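Local coordinates for protein Niban 2 (Homo sapiens, PDB 7CTP) that may suppress apoptosis and promote melanoma cell invasion in vitro, and carries a PH domain alongside a large helical region, at residues A[70-84]-A[169-182]. Residues are numbered along the deposited sequence; the frame is centred on the assembly and turned at random.
Sequences FSGNLFQHQEDSKKW and YYFCMMTEAEQDKW
The indole of Trp182, in the first turns of helix 176-194, is clasped between Phe70 and Leu74 of strand 70-77, one on each face. Phe70 supplies a ring edge: its CE2 lies 3.5 Å from Trp182 CE2, and the ring planes meet at 69°, an edge-to-face pair. With CG anti to the backbone N (chi1 -173°), the Phe70 ring also carries its CZ to Lys181 CG. Leu74 can be followed outward from the strand. Its CB points toward the 169-182 segment, CG comes beside Trp182 NE1, and the chain then forks. CD1 sits over the indole and touches the Met173 methyl CE and, more loosely, the Phe171 ring. Leu74 CD2 lies 3.5 Å from the centroid of the Trp182 five-membered ring, 30° off its normal, a CH-pi contact, and packs tightly against Met173 CE at 3.5 Å. Gly72 N approaches the indole rim at CZ2. Were Trp182 cut back to an alanine, the Phe70 edge and both Leu74 methyls would probably lose the faces they cover, and a gap would open between helix and strand.

Farther along, strand 70-77 pairs antiparallel with strand 169-173. Phe75 and Cys172 form a hydrogen-bonded pair, Phe75 N to Cys172 O and Cys172 N to Phe75 O, and His77 N donates to Tyr170 O at 2.9 Å. On the sheet face bearing Phe75, Cys172 SG contacts Phe75 CB and lies 3.8 Å from Trp84 CZ3, an oblique sulfur-aromatic contact with the Trp84 ring. On the other face, the Gln76 side chain lies beside the Phe171 ring, its CG 3.6 Å from Phe171 CE1. One water joins both strands, accepting from Gln76 NE2 and Tyr170 N and donating to His77 O. First strand against last, with the following helix packed on the first by a tryptophan, is the arrangement of a PH domain, whose closing helix, C-terminal within the domain, caps one end of the beta barrel.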
# COMPACT_ATOMS: atom_id res chain seq x y z
N PHE A 70 -1.11 10.92 18.66
CA PHE A 70 0.05 11.16 19.51
C PHE A 70 0.51 12.59 19.30
O PHE A 70 0.25 13.21 18.26
CB PHE A 70 1.17 10.16 19.20
CG PHE A 70 2.33 10.24 20.14
CD1 PHE A 70 2.18 9.88 21.47
CD2 PHE A 70 3.57 10.64 19.70
CE1 PHE A 70 3.24 9.95 22.35
CE2 PHE A 70 4.64 10.71 20.58
CZ PHE A 70 4.48 10.36 21.90
N SER A 71 1.19 13.13 20.31
CA SER A 71 1.76 14.46 20.21
C SER A 71 2.93 14.57 21.16
O SER A 71 3.04 13.81 22.13
CB SER A 71 0.71 15.55 20.51
OG SER A 71 0.29 15.48 21.86
N GLY A 72 3.80 15.53 20.89
CA GLY A 72 4.96 15.76 21.74
C GLY A 72 5.87 16.76 21.07
O GLY A 72 5.70 17.11 19.90
N ASN A 73 6.85 17.23 21.84
CA ASN A 73 7.80 18.19 21.32
C ASN A 73 8.96 17.48 20.64
O ASN A 73 9.42 16.42 21.10
CB ASN A 73 8.33 19.10 22.44
CG ASN A 73 7.26 20.01 23.00
OD1 ASN A 73 6.38 20.49 22.28
ND2 ASN A 73 7.32 20.25 24.31
N LEU A 74 9.42 18.06 19.54
CA LEU A 74 10.55 17.57 18.76
C LEU A 74 11.43 18.74 18.38
O LEU A 74 10.98 19.89 18.36
CB LEU A 74 10.10 16.88 17.46
CG LEU A 74 9.22 15.64 17.55
CD1 LEU A 74 9.02 15.01 16.19
CD2 LEU A 74 9.88 14.68 18.50
N PHE A 75 12.68 18.45 18.05
CA PHE A 75 13.49 19.40 17.32
C PHE A 75 13.41 19.08 15.84
O PHE A 75 13.41 17.90 15.46
CB PHE A 75 14.94 19.37 17.80
CG PHE A 75 15.09 19.70 19.25
CD1 PHE A 75 14.70 20.93 19.74
CD2 PHE A 75 15.61 18.77 20.13
CE1 PHE A 75 14.84 21.24 21.08
CE2 PHE A 75 15.75 19.07 21.48
CZ PHE A 75 15.36 20.31 21.95
N GLN A 76 13.29 20.11 15.00
CA GLN A 76 13.27 19.95 13.55
C GLN A 76 14.28 20.88 12.90
O GLN A 76 14.33 22.07 13.22
CB GLN A 76 11.88 20.21 12.97
CG GLN A 76 11.81 19.85 11.49
CD GLN A 76 10.66 20.52 10.75
OE1 GLN A 76 9.98 21.40 11.30
NE2 GLN A 76 10.44 20.12 9.50
N HIS A 77 15.07 20.34 11.99
CA HIS A 77 15.97 21.17 11.20
C HIS A 77 15.17 21.99 10.20
O HIS A 77 14.32 21.45 9.49
CB HIS A 77 16.99 20.30 10.48
CG HIS A 77 18.00 21.07 9.69
ND1 HIS A 77 17.82 21.40 8.37
CD2 HIS A 77 19.21 21.56 10.05
CE1 HIS A 77 18.88 22.07 7.94
NE2 HIS A 77 19.73 22.18 8.94
N GLN A 78 15.43 23.30 10.14
CA GLN A 78 14.71 24.21 9.26
C GLN A 78 15.51 24.43 7.98
O GLN A 78 16.68 24.83 8.04
CB GLN A 78 14.43 25.54 9.96
CG GLN A 78 13.66 25.39 11.26
CD GLN A 78 12.34 24.67 11.07
OE1 GLN A 78 11.54 25.03 10.21
NE2 GLN A 78 12.10 23.63 11.87
N GLU A 79 14.88 24.18 6.84
CA GLU A 79 15.58 24.24 5.56
C GLU A 79 16.06 25.65 5.24
O GLU A 79 17.16 25.84 4.71
CB GLU A 79 14.68 23.70 4.45
CG GLU A 79 15.33 23.63 3.07
CD GLU A 79 14.32 23.71 1.95
OE1 GLU A 79 13.75 22.66 1.58
OE2 GLU A 79 14.08 24.83 1.45
N ASP A 80 15.26 26.66 5.58
CA ASP A 80 15.60 28.03 5.18
C ASP A 80 16.75 28.58 6.02
O ASP A 80 17.72 29.12 5.48
CB ASP A 80 14.38 28.94 5.25
CG ASP A 80 13.64 28.84 6.57
OD1 ASP A 80 14.25 28.44 7.59
OD2 ASP A 80 12.43 29.17 6.59
N SER A 81 16.65 28.45 7.34
CA SER A 81 17.63 29.05 8.24
C SER A 81 18.80 28.13 8.57
O SER A 81 19.81 28.61 9.10
CB SER A 81 16.96 29.49 9.54
OG SER A 81 16.04 28.51 9.98
N LYS A 82 18.68 26.83 8.27
CA LYS A 82 19.66 25.82 8.68
C LYS A 82 19.79 25.72 10.20
O LYS A 82 20.82 25.25 10.71
CB LYS A 82 21.03 26.08 8.04
CG LYS A 82 20.99 26.20 6.53
CD LYS A 82 21.40 24.90 5.86
CE LYS A 82 20.95 24.89 4.43
NZ LYS A 82 19.49 24.59 4.30
N LYS A 83 18.77 26.16 10.94
CA LYS A 83 18.76 26.13 12.40
C LYS A 83 17.75 25.11 12.90
O LYS A 83 16.69 24.90 12.29
CB LYS A 83 18.40 27.51 12.97
CG LYS A 83 19.56 28.49 13.06
CD LYS A 83 19.06 29.94 13.04
CE LYS A 83 20.15 30.93 13.45
NZ LYS A 83 21.45 30.66 12.78
N TRP A 84 18.07 24.48 14.02
CA TRP A 84 17.14 23.56 14.67
C TRP A 84 16.19 24.32 15.59
O TRP A 84 16.63 25.14 16.41
CB TRP A 84 17.89 22.50 15.46
CG TRP A 84 18.67 21.54 14.62
CD1 TRP A 84 19.90 21.73 14.07
CD2 TRP A 84 18.26 20.22 14.24
NE1 TRP A 84 20.29 20.61 13.37
CE2 TRP A 84 19.30 19.67 13.46
CE3 TRP A 84 17.12 19.45 14.49
CZ2 TRP A 84 19.23 18.38 12.92
CZ3 TRP A 84 17.05 18.17 13.96
CH2 TRP A 84 18.10 17.65 13.18
N TYR A 169 12.82 15.32 5.74
CA TYR A 169 12.61 15.98 7.03
C TYR A 169 13.60 15.44 8.04
O TYR A 169 13.88 14.24 8.06
CB TYR A 169 11.19 15.76 7.53
CG TYR A 169 10.14 16.31 6.61
CD1 TYR A 169 9.77 17.65 6.68
CD2 TYR A 169 9.52 15.51 5.66
CE1 TYR A 169 8.81 18.17 5.83
CE2 TYR A 169 8.55 16.02 4.82
CZ TYR A 169 8.20 17.35 4.91
OH TYR A 169 7.24 17.86 4.07
N TYR A 170 14.13 16.33 8.88
CA TYR A 170 15.15 15.97 9.86
C TYR A 170 14.67 16.36 11.24
O TYR A 170 14.44 17.55 11.50
CB TYR A 170 16.47 16.65 9.52
CG TYR A 170 16.81 16.61 8.05
CD1 TYR A 170 17.20 15.42 7.45
CD2 TYR A 170 16.73 17.75 7.26
CE1 TYR A 170 17.52 15.38 6.09
CE2 TYR A 170 17.04 17.71 5.91
CZ TYR A 170 17.43 16.52 5.34
OH TYR A 170 17.74 16.48 3.99
N PHE A 171 14.51 15.37 12.11
CA PHE A 171 14.08 15.56 13.49
C PHE A 171 15.14 15.00 14.43
O PHE A 171 15.94 14.15 14.04
CB PHE A 171 12.75 14.85 13.77
CG PHE A 171 11.64 15.23 12.84
CD1 PHE A 171 11.04 16.47 12.93
CD2 PHE A 171 11.18 14.33 11.89
CE1 PHE A 171 9.99 16.81 12.08
CE2 PHE A 171 10.15 14.66 11.04
CZ PHE A 171 9.55 15.91 11.13
N CYS A 172 15.14 15.45 15.68
CA CYS A 172 15.83 14.69 16.70
C CYS A 172 15.07 14.81 18.01
O CYS A 172 14.24 15.71 18.20
CB CYS A 172 17.32 15.08 16.83
SG CYS A 172 17.67 16.70 17.44
N MET A 173 15.32 13.85 18.89
CA MET A 173 14.66 13.74 20.18
C MET A 173 15.71 13.74 21.28
O MET A 173 16.90 13.49 21.04
CB MET A 173 13.82 12.46 20.27
CG MET A 173 12.63 12.43 19.33
SD MET A 173 13.14 11.90 17.68
CE MET A 173 11.69 12.31 16.72
N MET A 174 15.24 14.00 22.49
CA MET A 174 16.15 14.17 23.61
C MET A 174 16.61 12.84 24.20
O MET A 174 17.72 12.75 24.73
CB MET A 174 15.47 15.03 24.67
CG MET A 174 16.42 15.60 25.65
SD MET A 174 15.94 17.26 26.08
CE MET A 174 14.18 17.22 25.95
N THR A 175 15.76 11.82 24.11
CA THR A 175 16.02 10.53 24.74
C THR A 175 15.77 9.41 23.74
O THR A 175 14.96 9.55 22.82
CB THR A 175 15.12 10.32 25.96
OG1 THR A 175 13.75 10.23 25.53
CG2 THR A 175 15.26 11.46 26.94
N GLU A 176 16.48 8.29 23.94
CA GLU A 176 16.20 7.09 23.15
C GLU A 176 14.75 6.66 23.29
O GLU A 176 14.17 6.12 22.34
CB GLU A 176 17.14 5.96 23.57
CG GLU A 176 17.01 4.69 22.72
CD GLU A 176 17.91 3.56 23.21
OE1 GLU A 176 18.48 2.85 22.35
OE2 GLU A 176 18.02 3.37 24.44
N ALA A 177 14.14 6.91 24.46
CA ALA A 177 12.75 6.55 24.66
C ALA A 177 11.84 7.34 23.73
O ALA A 177 10.89 6.78 23.15
CB ALA A 177 12.35 6.78 26.12
N GLU A 178 12.09 8.64 23.58
CA GLU A 178 11.27 9.45 22.69
C GLU A 178 11.50 9.05 21.24
O GLU A 178 10.54 8.98 20.46
CB GLU A 178 11.57 10.94 22.92
CG GLU A 178 11.03 11.48 24.24
CD GLU A 178 11.22 12.98 24.39
OE1 GLU A 178 10.73 13.55 25.40
OE2 GLU A 178 11.86 13.60 23.52
N GLN A 179 12.75 8.77 20.88
CA GLN A 179 13.09 8.29 19.54
C GLN A 179 12.32 7.02 19.19
O GLN A 179 11.72 6.91 18.11
CB GLN A 179 14.60 8.04 19.45
CG GLN A 179 15.18 7.92 18.05
CD GLN A 179 16.59 7.36 18.04
OE1 GLN A 179 16.95 6.56 18.91
NE2 GLN A 179 17.39 7.76 17.07
N ASP A 180 12.30 6.05 20.11
CA ASP A 180 11.63 4.78 19.87
C ASP A 180 10.13 4.98 19.70
O ASP A 180 9.50 4.31 18.88
CB ASP A 180 11.89 3.80 21.02
CG ASP A 180 13.31 3.28 21.04
OD1 ASP A 180 14.04 3.46 20.03
OD2 ASP A 180 13.71 2.70 22.07
N LYS A 181 9.54 5.87 20.50
CA LYS A 181 8.11 6.11 20.41
C LYS A 181 7.75 6.78 19.09
O LYS A 181 6.82 6.36 18.40
CB LYS A 181 7.65 6.99 21.58
CG LYS A 181 6.15 7.27 21.62
CD LYS A 181 5.34 5.99 21.52
CE LYS A 181 3.98 6.15 22.18
NZ LYS A 181 3.52 4.87 22.80
N TRP A 182 8.50 7.82 18.73
CA TRP A 182 8.21 8.53 17.49
C TRP A 182 8.50 7.66 16.27
O TRP A 182 7.86 7.82 15.24
CB TRP A 182 9.00 9.83 17.44
CG TRP A 182 8.29 10.97 18.09
CD1 TRP A 182 8.64 11.60 19.25
CD2 TRP A 182 7.10 11.62 17.62
NE1 TRP A 182 7.74 12.61 19.53
CE2 TRP A 182 6.78 12.64 18.54
CE3 TRP A 182 6.27 11.44 16.51
CZ2 TRP A 182 5.68 13.47 18.39
CZ3 TRP A 182 5.17 12.26 16.36
CH2 TRP A 182 4.88 13.26 17.29
O HOH W 1 13.22 19.10 8.56